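Local coordinates for protein lombricine kinase (Urechis caupo, PDB 3JPZ) that probably catalyses the reversible transfer of a phosphoryl group between ATP and the guanidino group of lombricine, as a member of the phosphagen kinase family, at residues A[22-27]-A[80-85]; A[28-33]-A[43-48]; A[78-81]-A[86-89]; A[262-267]-A[272-277]. All coordinates share one frame; numbering follows the deposited sequence.

Contact 1: A[22-27]-A[80-85]; sequences GRHLNF and INEKHK
Arg23 and His24, neighbours at the end of helix 20-24, both reach for the carboxylate of Glu82, which stands near the C-terminal end of helix 73-83. One carboxylate, used through both oxygens, thus joins two helices at the surface of the small, N-terminal part of the phosphagen kinase fold by a salt bridge and a His-carboxylate hydrogen bond, and the backbones stay well separated, with the CA atoms of His24 and Glu82 9.5 Å apart. In the salt bridge Arg23 NH2 donates to Glu82 OE2 over 3.0 Å with an N-H...O angle of 159°. NH2 approaches from above the carboxylate plane, 40° out of it, while OE2 lies near the guanidinium plane. In the other bond His24 NE2 donates to Glu82 OE1 at 2.6 Å; the oxygen lies at the ring edge and is met nearly along its C-O axis. Ring and carboxylate are turned nearly perpendicular, and a negative oxygen this close would probably favour the protonated imidazole. Glu82 spans the gap because its chain runs extended beyond CG. His24 also packs on Ala78 of helix 73-83, while Arg23 NH1 makes a weak bond to Gly18 O. A water bridges the two sides as well: it accepts from Arg23 NE at 3.3 Å and donates to Glu82 OE1 at 2.9 Å, giving that oxygen a second donor besides the histidine.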
loop_
_atom_site.group_PDB
_atom_site.type_symbol
_atom_site.label_atom_id
_atom_site.label_comp_id
_atom_site.label_asym_id
_atom_site.label_seq_id
_atom_site.Cartn_x
_atom_site.Cartn_y
_atom_site.Cartn_z
ATOM N N GLY A 22 -4.387 18.509 -6.387
ATOM C CA GLY A 22 -5.324 18.520 -7.496
ATOM C C GLY A 22 -5.853 19.892 -7.863
ATOM O O GLY A 22 -6.364 20.088 -8.959
ATOM N N ARG A 23 -5.742 20.843 -6.944
ATOM C CA ARG A 23 -6.188 22.205 -7.212
ATOM C C ARG A 23 -5.082 23.046 -7.830
ATOM O O ARG A 23 -5.339 24.152 -8.299
ATOM C CB ARG A 23 -6.688 22.869 -5.936
ATOM C CG ARG A 23 -8.109 22.472 -5.572
ATOM C CD ARG A 23 -8.653 23.349 -4.462
ATOM N NE ARG A 23 -7.851 23.266 -3.245
ATOM C CZ ARG A 23 -7.965 22.307 -2.328
ATOM N NH1 ARG A 23 -8.848 21.331 -2.487
ATOM N NH2 ARG A 23 -7.193 22.321 -1.249
ATOM N N HIS A 24 -3.861 22.517 -7.829
ATOM C CA HIS A 24 -2.714 23.227 -8.396
ATOM C C HIS A 24 -2.088 22.514 -9.593
ATOM O O HIS A 24 -1.434 23.145 -10.423
ATOM C CB HIS A 24 -1.655 23.460 -7.318
ATOM C CG HIS A 24 -2.125 24.330 -6.194
ATOM N ND1 HIS A 24 -2.282 25.695 -6.326
ATOM C CD2 HIS A 24 -2.479 24.033 -4.922
ATOM C CE1 HIS A 24 -2.711 26.199 -5.184
ATOM N NE2 HIS A 24 -2.837 25.213 -4.315
ATOM N N LEU A 25 -2.301 21.206 -9.692
ATOM C CA LEU A 25 -1.682 20.411 -10.747
ATOM C C LEU A 25 -2.631 20.291 -11.929
ATOM O O LEU A 25 -3.285 19.270 -12.107
ATOM C CB LEU A 25 -1.316 19.013 -10.237
ATOM C CG LEU A 25 -0.587 18.133 -11.256
ATOM C CD1 LEU A 25 0.734 18.763 -11.681
ATOM C CD2 LEU A 25 -0.359 16.744 -10.703
ATOM N N ASN A 26 -2.718 21.353 -12.719
ATOM C CA ASN A 26 -3.502 21.330 -13.942
ATOM C C ASN A 26 -2.694 20.622 -15.014
ATOM O O ASN A 26 -1.495 20.413 -14.843
ATOM C CB ASN A 26 -3.866 22.749 -14.373
ATOM C CG ASN A 26 -2.652 23.632 -14.562
ATOM O OD1 ASN A 26 -1.601 23.180 -15.009
ATOM N ND2 ASN A 26 -2.796 24.905 -14.227
ATOM N N PHE A 27 -3.343 20.251 -16.114
ATOM C CA PHE A 27 -2.700 19.406 -17.113
ATOM C C PHE A 27 -1.388 19.976 -17.631
ATOM O O PHE A 27 -0.490 19.239 -18.042
ATOM C CB PHE A 27 -3.604 19.178 -18.315
ATOM C CG PHE A 27 -2.918 18.435 -19.420
ATOM C CD1 PHE A 27 -2.604 17.093 -19.269
ATOM C CD2 PHE A 27 -2.533 19.086 -20.581
ATOM C CE1 PHE A 27 -1.948 16.410 -20.258
ATOM C CE2 PHE A 27 -1.878 18.404 -21.581
ATOM C CZ PHE A 27 -1.585 17.067 -21.422
ATOM N N ILE A 80 3.085 24.064 -1.061
ATOM C CA ILE A 80 3.650 24.687 0.128
ATOM C C ILE A 80 2.963 26.009 0.456
ATOM O O ILE A 80 2.734 26.330 1.624
ATOM C CB ILE A 80 5.160 24.973 -0.064
ATOM C CG1 ILE A 80 5.953 23.668 -0.105
ATOM C CG2 ILE A 80 5.684 25.856 1.051
ATOM C CD1 ILE A 80 7.390 23.837 -0.605
ATOM N N ASN A 81 2.658 26.785 -0.575
ATOM C CA ASN A 81 2.083 28.117 -0.380
ATOM C C ASN A 81 0.651 28.053 0.146
ATOM O O ASN A 81 0.186 28.973 0.820
ATOM C CB ASN A 81 2.117 28.901 -1.687
ATOM C CG ASN A 81 1.539 30.302 -1.550
ATOM O OD1 ASN A 81 1.986 31.100 -0.727
ATOM N ND2 ASN A 81 0.548 30.607 -2.371
ATOM N N GLU A 82 -0.056 26.977 -0.171
ATOM C CA GLU A 82 -1.405 26.809 0.350
ATOM C C GLU A 82 -1.345 26.235 1.752
ATOM O O GLU A 82 -1.973 26.745 2.670
ATOM C CB GLU A 82 -2.234 25.888 -0.538
ATOM C CG GLU A 82 -3.612 25.587 0.047
ATOM C CD GLU A 82 -4.580 25.048 -0.983
ATOM O OE1 GLU A 82 -4.159 24.816 -2.129
ATOM O OE2 GLU A 82 -5.766 24.863 -0.649
ATOM N N LYS A 83 -0.579 25.165 1.907
ATOM C CA LYS A 83 -0.512 24.442 3.170
ATOM C C LYS A 83 -0.029 25.342 4.298
ATOM O O LYS A 83 -0.512 25.260 5.425
ATOM C CB LYS A 83 0.425 23.239 3.040
ATOM C CG LYS A 83 0.789 22.601 4.365
ATOM C CD LYS A 83 -0.416 21.943 5.010
ATOM C CE LYS A 83 -0.138 21.577 6.459
ATOM N NZ LYS A 83 -1.403 21.362 7.206
ATOM N N HIS A 84 0.924 26.208 3.982
ATOM C CA HIS A 84 1.547 27.041 4.995
ATOM C C HIS A 84 1.017 28.463 4.957
ATOM O O HIS A 84 1.656 29.395 5.457
ATOM C CB HIS A 84 3.064 26.984 4.836
ATOM C CG HIS A 84 3.613 25.617 5.085
ATOM N ND1 HIS A 84 3.817 25.120 6.354
ATOM C CD2 HIS A 84 3.938 24.617 4.233
ATOM C CE1 HIS A 84 4.274 23.884 6.271
ATOM N NE2 HIS A 84 4.350 23.551 4.997
ATOM N N LYS A 85 -0.169 28.600 4.370
ATOM C CA LYS A 85 -0.934 29.839 4.397
ATOM C C LYS A 85 -0.075 31.065 4.130
ATOM O O LYS A 85 0.045 31.954 4.974
ATOM C CB LYS A 85 -1.644 29.978 5.742
ATOM C CG LYS A 85 -2.598 28.832 6.052
ATOM C CD LYS A 85 -3.495 29.169 7.235
ATOM C CE LYS A 85 -4.159 27.930 7.817
ATOM N NZ LYS A 85 -3.184 27.018 8.472
HETATM O O HOH W 1 -6.175 26.027 -3.774
#

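Contact 2: A[28-33]-A[43-48]; sequences EMYQRL and TVDKVI
Tyr30 reaches across from helix 27-33 to Val44, Asp45 and Ile48 on helix 44-53. Its CB does not itself point at the partner helix; with CG anti to the backbone N (chi1 -173°), the ring swings out until its far end arrives there. CE1 is the ring carbon that does the packing, 4.0 Å from Val44 CG1 and 3.9 Å from Ile48 CD1, both methyls approaching obliquely. Beyond CZ, the hydroxyl OH donates at 2.7 Å to Asp45 OD1, which accepts through its syn lone pair, on the side of the other carboxylate oxygen. Ring and carboxylate planes are 28° apart, and OD1 sits at the ring edge near its plane. This pairing joins two successive helices of the N-terminal domain of the phosphagen kinase fold; the axes of segments 28-33 and 44-48 approach to 11.1 Å, with 127° between their N-to-C directions. It also lies at the dimer interface: Arg135 of the second subunit forms a salt bridge with the same Asp45 OD1 and packs on Tyr30 and Ile48, so the oxygen receives donors from both chains. Phe11 meets the tyrosine ring edge-to-face. One turn further along, Leu33 CB rests on Val44 CG2 at 3.7 Å. At the start of helix 44-53, where Thr43 is the N-cap, a water donates to Leu33 O at 2.7 Å and accepts from Val44 N at 2.9 Å.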
loop_
_atom_site.group_PDB
_atom_site.type_symbol
_atom_site.label_atom_id
_atom_site.label_comp_id
_atom_site.label_asym_id
_atom_site.label_seq_id
_atom_site.Cartn_x
_atom_site.Cartn_y
_atom_site.Cartn_z
ATOM N N GLU A 28 -1.302 21.295 -17.628
ATOM C CA GLU A 28 -0.184 22.003 -18.229
ATOM C C GLU A 28 1.062 21.846 -17.369
ATOM O O GLU A 28 2.138 21.513 -17.865
ATOM C CB GLU A 28 -0.548 23.475 -18.396
ATOM C CG GLU A 28 -1.630 23.731 -19.451
ATOM C CD GLU A 28 -3.017 23.261 -19.025
ATOM O OE1 GLU A 28 -3.338 23.311 -17.816
ATOM O OE2 GLU A 28 -3.795 22.847 -19.910
ATOM N N MET A 29 0.909 22.092 -16.074
ATOM C CA MET A 29 1.967 21.815 -15.119
ATOM C C MET A 29 2.348 20.342 -15.208
ATOM O O MET A 29 3.526 19.999 -15.293
ATOM C CB MET A 29 1.497 22.148 -13.706
ATOM C CG MET A 29 2.487 21.779 -12.621
ATOM S SD MET A 29 1.891 22.219 -10.986
ATOM C CE MET A 29 1.526 23.954 -11.212
ATOM N N TYR A 30 1.341 19.476 -15.197
ATOM C CA TYR A 30 1.571 18.040 -15.284
ATOM C C TYR A 30 2.432 17.713 -16.490
ATOM O O TYR A 30 3.361 16.917 -16.399
ATOM C CB TYR A 30 0.249 17.281 -15.377
ATOM C CG TYR A 30 0.420 15.786 -15.297
ATOM C CD1 TYR A 30 0.799 15.177 -14.106
ATOM C CD2 TYR A 30 0.201 14.977 -16.406
ATOM C CE1 TYR A 30 0.954 13.811 -14.023
ATOM C CE2 TYR A 30 0.361 13.598 -16.331
ATOM C CZ TYR A 30 0.735 13.026 -15.141
ATOM O OH TYR A 30 0.901 11.664 -15.053
ATOM N N GLN A 31 2.126 18.346 -17.616
ATOM C CA GLN A 31 2.821 18.083 -18.866
ATOM C C GLN A 31 4.274 18.538 -18.765
ATOM O O GLN A 31 5.184 17.855 -19.230
ATOM C CB GLN A 31 2.108 18.808 -20.009
ATOM C CG GLN A 31 2.467 18.327 -21.405
ATOM C CD GLN A 31 1.610 18.987 -22.472
ATOM O OE1 GLN A 31 1.330 20.183 -22.404
ATOM N NE2 GLN A 31 1.188 18.209 -23.461
ATOM N N ARG A 32 4.483 19.691 -18.147
ATOM C CA ARG A 32 5.823 20.226 -17.958
ATOM C C ARG A 32 6.676 19.286 -17.129
ATOM O O ARG A 32 7.857 19.090 -17.412
ATOM C CB ARG A 32 5.759 21.572 -17.248
ATOM C CG ARG A 32 5.352 22.729 -18.129
ATOM C CD ARG A 32 5.651 24.062 -17.453
ATOM N NE ARG A 32 4.694 24.357 -16.393
ATOM C CZ ARG A 32 3.483 24.866 -16.592
ATOM N NH1 ARG A 32 3.071 25.145 -17.817
ATOM N NH2 ARG A 32 2.683 25.102 -15.562
ATOM N N LEU A 33 6.062 18.711 -16.100
ATOM C CA LEU A 33 6.777 17.912 -15.115
ATOM C C LEU A 33 6.864 16.456 -15.532
ATOM O O LEU A 33 7.712 15.709 -15.044
ATOM C CB LEU A 33 6.079 18.037 -13.757
ATOM C CG LEU A 33 5.974 19.498 -13.337
ATOM C CD1 LEU A 33 5.080 19.682 -12.113
ATOM C CD2 LEU A 33 7.364 20.035 -13.076
ATOM N N THR A 43 9.871 10.752 -9.923
ATOM C CA THR A 43 9.111 11.352 -11.008
ATOM C C THR A 43 7.904 12.099 -10.460
ATOM O O THR A 43 7.515 11.896 -9.316
ATOM C CB THR A 43 8.549 10.271 -11.929
ATOM O OG1 THR A 43 7.562 9.525 -11.210
ATOM C CG2 THR A 43 9.647 9.332 -12.395
ATOM N N VAL A 44 7.298 12.942 -11.289
ATOM C CA VAL A 44 6.111 13.675 -10.873
ATOM C C VAL A 44 5.053 12.692 -10.385
ATOM O O VAL A 44 4.412 12.920 -9.365
ATOM C CB VAL A 44 5.537 14.555 -12.010
ATOM C CG1 VAL A 44 4.893 13.702 -13.102
ATOM C CG2 VAL A 44 4.531 15.552 -11.448
ATOM N N ASP A 45 4.899 11.585 -11.104
ATOM C CA ASP A 45 3.910 10.586 -10.750
ATOM C C ASP A 45 4.123 10.069 -9.344
ATOM O O ASP A 45 3.168 9.916 -8.600
ATOM C CB ASP A 45 3.923 9.429 -11.744
ATOM C CG ASP A 45 2.953 9.642 -12.874
ATOM O OD1 ASP A 45 2.344 10.734 -12.914
ATOM O OD2 ASP A 45 2.792 8.726 -13.706
ATOM N N LYS A 46 5.376 9.796 -8.993
ATOM C CA LYS A 46 5.725 9.379 -7.636
ATOM C C LYS A 46 5.312 10.406 -6.576
ATOM O O LYS A 46 4.721 10.054 -5.559
ATOM C CB LYS A 46 7.236 9.151 -7.525
ATOM C CG LYS A 46 7.676 8.773 -6.123
ATOM C CD LYS A 46 7.169 7.400 -5.753
ATOM C CE LYS A 46 7.330 7.124 -4.286
ATOM N NZ LYS A 46 6.911 5.728 -3.954
ATOM N N VAL A 47 5.644 11.675 -6.786
ATOM C CA VAL A 47 5.413 12.654 -5.732
ATOM C C VAL A 47 3.935 12.999 -5.600
ATOM O O VAL A 47 3.502 13.479 -4.556
ATOM C CB VAL A 47 6.236 13.935 -5.930
ATOM C CG1 VAL A 47 7.713 13.583 -6.061
ATOM C CG2 VAL A 47 5.740 14.727 -7.144
ATOM N N ILE A 48 3.152 12.734 -6.639
ATOM C CA ILE A 48 1.724 13.062 -6.578
ATOM C C ILE A 48 0.835 11.848 -6.361
ATOM O O ILE A 48 -0.381 11.986 -6.229
ATOM C CB ILE A 48 1.245 13.793 -7.846
ATOM C CG1 ILE A 48 1.270 12.849 -9.048
ATOM C CG2 ILE A 48 2.093 15.029 -8.097
ATOM C CD1 ILE A 48 0.462 13.333 -10.206
HETATM O O HOH W 2 8.072 13.206 -14.076
#

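Contact 3: A[78-81]-A[86-89]; sequences AVIN and GFGP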
loop_
_atom_site.group_PDB
_atom_site.type_symbol
_atom_site.label_atom_id
_atom_site.label_comp_id
_atom_site.label_asym_id
_atom_site.label_seq_id
_atom_site.Cartn_x
_atom_site.Cartn_y
_atom_site.Cartn_z
ATOM N N ALA A 78 3.690 25.523 -5.142
ATOM C CA ALA A 78 2.281 25.885 -5.099
ATOM C C ALA A 78 1.609 25.242 -3.891
ATOM O O ALA A 78 0.792 25.862 -3.207
ATOM C CB ALA A 78 1.586 25.469 -6.377
ATOM N N VAL A 79 1.958 23.990 -3.631
ATOM C CA VAL A 79 1.344 23.251 -2.548
ATOM C C VAL A 79 1.783 23.842 -1.208
ATOM O O VAL A 79 0.957 24.100 -0.340
ATOM C CB VAL A 79 1.681 21.741 -2.635
ATOM C CG1 VAL A 79 1.498 21.072 -1.308
ATOM C CG2 VAL A 79 0.818 21.068 -3.694
ATOM N N ILE A 80 3.085 24.064 -1.061
ATOM C CA ILE A 80 3.650 24.687 0.128
ATOM C C ILE A 80 2.963 26.009 0.456
ATOM O O ILE A 80 2.734 26.330 1.624
ATOM C CB ILE A 80 5.160 24.973 -0.064
ATOM C CG1 ILE A 80 5.953 23.668 -0.105
ATOM C CG2 ILE A 80 5.684 25.856 1.051
ATOM C CD1 ILE A 80 7.390 23.837 -0.605
ATOM N N ASN A 81 2.658 26.785 -0.575
ATOM C CA ASN A 81 2.083 28.117 -0.380
ATOM C C ASN A 81 0.651 28.053 0.146
ATOM O O ASN A 81 0.186 28.973 0.820
ATOM C CB ASN A 81 2.117 28.901 -1.687
ATOM C CG ASN A 81 1.539 30.302 -1.550
ATOM O OD1 ASN A 81 1.986 31.100 -0.727
ATOM N ND2 ASN A 81 0.548 30.607 -2.371
ATOM N N GLY A 86 0.506 31.118 2.940
ATOM C CA GLY A 86 1.326 32.245 2.553
ATOM C C GLY A 86 2.798 31.959 2.750
ATOM O O GLY A 86 3.383 32.303 3.774
ATOM N N PHE A 87 3.384 31.301 1.760
ATOM C CA PHE A 87 4.821 31.080 1.697
ATOM C C PHE A 87 5.138 30.804 0.227
ATOM O O PHE A 87 5.094 29.664 -0.229
ATOM C CB PHE A 87 5.236 29.920 2.606
ATOM C CG PHE A 87 6.721 29.833 2.847
ATOM C CD1 PHE A 87 7.290 30.429 3.954
ATOM C CD2 PHE A 87 7.543 29.155 1.964
ATOM C CE1 PHE A 87 8.656 30.352 4.174
ATOM C CE2 PHE A 87 8.904 29.070 2.179
ATOM C CZ PHE A 87 9.464 29.675 3.282
ATOM N N GLY A 88 5.401 31.872 -0.521
ATOM C CA GLY A 88 5.634 31.783 -1.952
ATOM C C GLY A 88 7.078 31.463 -2.273
ATOM O O GLY A 88 7.874 31.249 -1.370
ATOM N N PRO A 89 7.426 31.453 -3.568
ATOM C CA PRO A 89 8.764 31.074 -4.044
ATOM C C PRO A 89 9.885 31.966 -3.498
ATOM O O PRO A 89 10.995 31.496 -3.258
ATOM C CB PRO A 89 8.658 31.237 -5.567
ATOM C CG PRO A 89 7.195 31.256 -5.864
ATOM C CD PRO A 89 6.542 31.860 -4.673
#
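A Schellman motif ends helix 73-83, and its wider, six-to-one backbone bond belongs to this contact: Gly86 N donates to Asn81 O at 3.0 Å, almost straight at 173°. Gly86 carries on from Lys85, the C-prime residue, with positive phi (98°), backbone angles that a residue with a CB would hardly tolerate. The asparagine then takes hold of the next residue as well. A chi1 near 180° carries its amide away from its own N and toward the departing chain, where OD1 accepts from Phe87 N at 2.9 Å. That donor sits in the carbonyl plane on a lone pair. With O and OD1 each accepting, one residue grips two successive peptide N-H groups and fixes the direction in which the loop leaves. Phe87 O lies 3.4 Å from Asn81 CA, a bent CA-H...O contact. On the apolar side, Ile80 CG2 touches Phe87 CD2 at 3.9 Å, the two side chains lying alongside and pointing the same way. The loop heads on toward strand 113-122. Phe87 packs against Leu329 and Lys330, Gly88 O accepts from Arg263 NH2, and helix 73-83 meets helix 20-24 through Ala78 and Val79.

Contact 4: A[262-267]-A[272-277]; sequences QRLGYL and SNLGTG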
loop_
_atom_site.group_PDB
_atom_site.type_symbol
_atom_site.label_atom_id
_atom_site.label_comp_id
_atom_site.label_asym_id
_atom_site.label_seq_id
_atom_site.Cartn_x
_atom_site.Cartn_y
_atom_site.Cartn_z
ATOM N N GLN A 262 18.368 27.051 2.439
ATOM C CA GLN A 262 18.110 28.382 2.959
ATOM C C GLN A 262 16.649 28.769 2.786
ATOM O O GLN A 262 16.101 29.499 3.606
ATOM C CB GLN A 262 19.009 29.387 2.233
ATOM C CG GLN A 262 19.176 30.719 2.930
ATOM C CD GLN A 262 20.337 31.508 2.360
ATOM O OE1 GLN A 262 20.599 31.460 1.158
ATOM N NE2 GLN A 262 21.038 32.237 3.217
ATOM N N ARG A 263 16.018 28.274 1.724
ATOM C CA ARG A 263 14.633 28.643 1.427
ATOM C C ARG A 263 13.606 27.919 2.297
ATOM O O ARG A 263 12.662 28.529 2.790
ATOM C CB ARG A 263 14.307 28.395 -0.050
ATOM C CG ARG A 263 12.808 28.439 -0.355
ATOM C CD ARG A 263 12.521 28.202 -1.834
ATOM N NE ARG A 263 11.144 27.773 -2.088
ATOM C CZ ARG A 263 10.072 28.541 -1.914
ATOM N NH1 ARG A 263 8.857 28.068 -2.181
ATOM N NH2 ARG A 263 10.216 29.780 -1.470
ATOM N N LEU A 264 13.794 26.620 2.480
ATOM C CA LEU A 264 12.773 25.775 3.080
ATOM C C LEU A 264 13.184 25.236 4.440
ATOM O O LEU A 264 12.438 24.484 5.062
ATOM C CB LEU A 264 12.470 24.604 2.151
ATOM C CG LEU A 264 11.790 25.010 0.849
ATOM C CD1 LEU A 264 11.460 23.777 0.013
ATOM C CD2 LEU A 264 10.543 25.818 1.157
ATOM N N GLY A 265 14.366 25.623 4.902
ATOM C CA GLY A 265 14.886 25.099 6.147
ATOM C C GLY A 265 15.097 23.609 6.021
ATOM O O GLY A 265 15.609 23.128 5.010
ATOM N N TYR A 266 14.691 22.867 7.040
ATOM C CA TYR A 266 14.918 21.433 7.037
ATOM C C TYR A 266 13.945 20.735 6.112
ATOM O O TYR A 266 12.730 20.949 6.171
ATOM C CB TYR A 266 14.865 20.864 8.457
ATOM C CG TYR A 266 16.066 21.303 9.252
ATOM C CD1 TYR A 266 17.339 20.863 8.910
ATOM C CD2 TYR A 266 15.939 22.196 10.307
ATOM C CE1 TYR A 266 18.448 21.278 9.611
ATOM C CE2 TYR A 266 17.041 22.615 11.018
ATOM C CZ TYR A 266 18.298 22.152 10.662
ATOM O OH TYR A 266 19.405 22.563 11.364
ATOM N N LEU A 267 14.505 19.908 5.242
ATOM C CA LEU A 267 13.725 19.232 4.231
ATOM C C LEU A 267 13.226 17.902 4.758
ATOM O O LEU A 267 13.955 17.157 5.404
ATOM C CB LEU A 267 14.566 19.033 2.973
ATOM C CG LEU A 267 14.918 20.321 2.225
ATOM C CD1 LEU A 267 16.144 20.108 1.348
ATOM C CD2 LEU A 267 13.739 20.815 1.395
ATOM N N SER A 272 4.246 19.516 4.659
ATOM C CA SER A 272 3.615 20.027 5.863
ATOM C C SER A 272 4.653 20.255 6.949
ATOM O O SER A 272 4.463 21.084 7.827
ATOM C CB SER A 272 2.573 19.034 6.371
ATOM O OG SER A 272 3.198 17.871 6.881
ATOM N N ASN A 273 5.757 19.517 6.874
ATOM C CA ASN A 273 6.735 19.492 7.948
ATOM C C ASN A 273 7.996 20.279 7.642
ATOM O O ASN A 273 9.016 20.080 8.288
ATOM C CB ASN A 273 7.133 18.044 8.251
ATOM C CG ASN A 273 6.026 17.257 8.918
ATOM O OD1 ASN A 273 5.137 17.822 9.554
ATOM N ND2 ASN A 273 6.077 15.936 8.775
ATOM N N LEU A 274 7.929 21.174 6.668
ATOM C CA LEU A 274 9.114 21.918 6.255
ATOM C C LEU A 274 9.481 23.013 7.247
ATOM O O LEU A 274 8.739 23.290 8.191
ATOM C CB LEU A 274 8.896 22.526 4.873
ATOM C CG LEU A 274 9.086 21.531 3.735
ATOM C CD1 LEU A 274 8.650 22.156 2.423
ATOM C CD2 LEU A 274 10.544 21.071 3.677
ATOM N N GLY A 275 10.637 23.624 7.017
ATOM C CA GLY A 275 11.095 24.749 7.812
ATOM C C GLY A 275 11.733 24.270 9.099
ATOM O O GLY A 275 12.934 24.022 9.144
ATOM N N THR A 276 10.924 24.150 10.147
ATOM C CA THR A 276 11.379 23.571 11.416
ATOM C C THR A 276 10.901 22.150 11.606
ATOM O O THR A 276 11.456 21.412 12.424
ATOM C CB THR A 276 10.826 24.312 12.624
ATOM O OG1 THR A 276 9.388 24.303 12.581
ATOM C CG2 THR A 276 11.372 25.743 12.703
ATOM N N GLY A 277 9.843 21.776 10.888
ATOM C CA GLY A 277 9.157 20.531 11.177
ATOM C C GLY A 277 9.020 20.377 12.680
ATOM O O GLY A 277 9.014 19.273 13.206
HETATM O O HOH W 3 11.564 20.892 8.724
#
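Leu264 to Tyr266 and Gly275 meet main chain to main chain, with Tyr266 N donating to Gly275 O at 3.0 Å and 167°, while Gly275 N makes a weak, bent bond of 2.8 Å to Leu264 O. Gly265 and Gly275 bring their CA atoms to 4.2 Å, and both have positive phi; a CB on Gly265 would run into Gly275 O. From Leu274 the chain folds through a type II' turn to Gly277. Leu274 carries the side-chain part. Its CG lies anti to the carbonyl carbon (chi1 -79°), and the fork divides its methyls between two leucines: CD1 meets Leu264 CD1 at 4.0 Å, and CD2 meets Leu267 CD2 at 3.9 Å. Leu274 CD2 also lies 3.3 Å from Tyr266 O. Gly275 O is close to the Tyr266 ring, 3.7 Å from CD2, in an oblique approach; Arg122 makes a cation-pi contact with that ring. Outside the pair, Leu264 and Leu274 pack on Ile80 of helix 73-83, and all three leucines touch Tyr69. This contact belongs to the catalytic domain, and Asn273 has its side chain about 4 Å from that of Arg119, which binds ADP in a nucleotide complex of this enzyme, though none is bound here. Chemically, the buried Gly275 is held at both ends of its backbone, its O by a well-formed bond and its N by a weak one, beside packing that is purely leucine on leucine.

Along the chain, contact 2 falls between the two halves of contact 1, contact 3 starts on the helix where contact 1 ends, and contact 4 comes last, in the catalytic domain. Helix 73-83 is the common element: contacts 1 and 3 share Ile80 and Asn81, with centres about 8 Å apart, and Ile80 reaches contact 4 as well. The centres of contacts 3 and 4 are about 12 Å apart, and the two touch. Contact 2, its centre about 13 Å from that of contact 1 and about 22 Å from that of contact 4, faces the second subunit. Helix 73-83 thus packs against elements of the catalytic domain as well as its own.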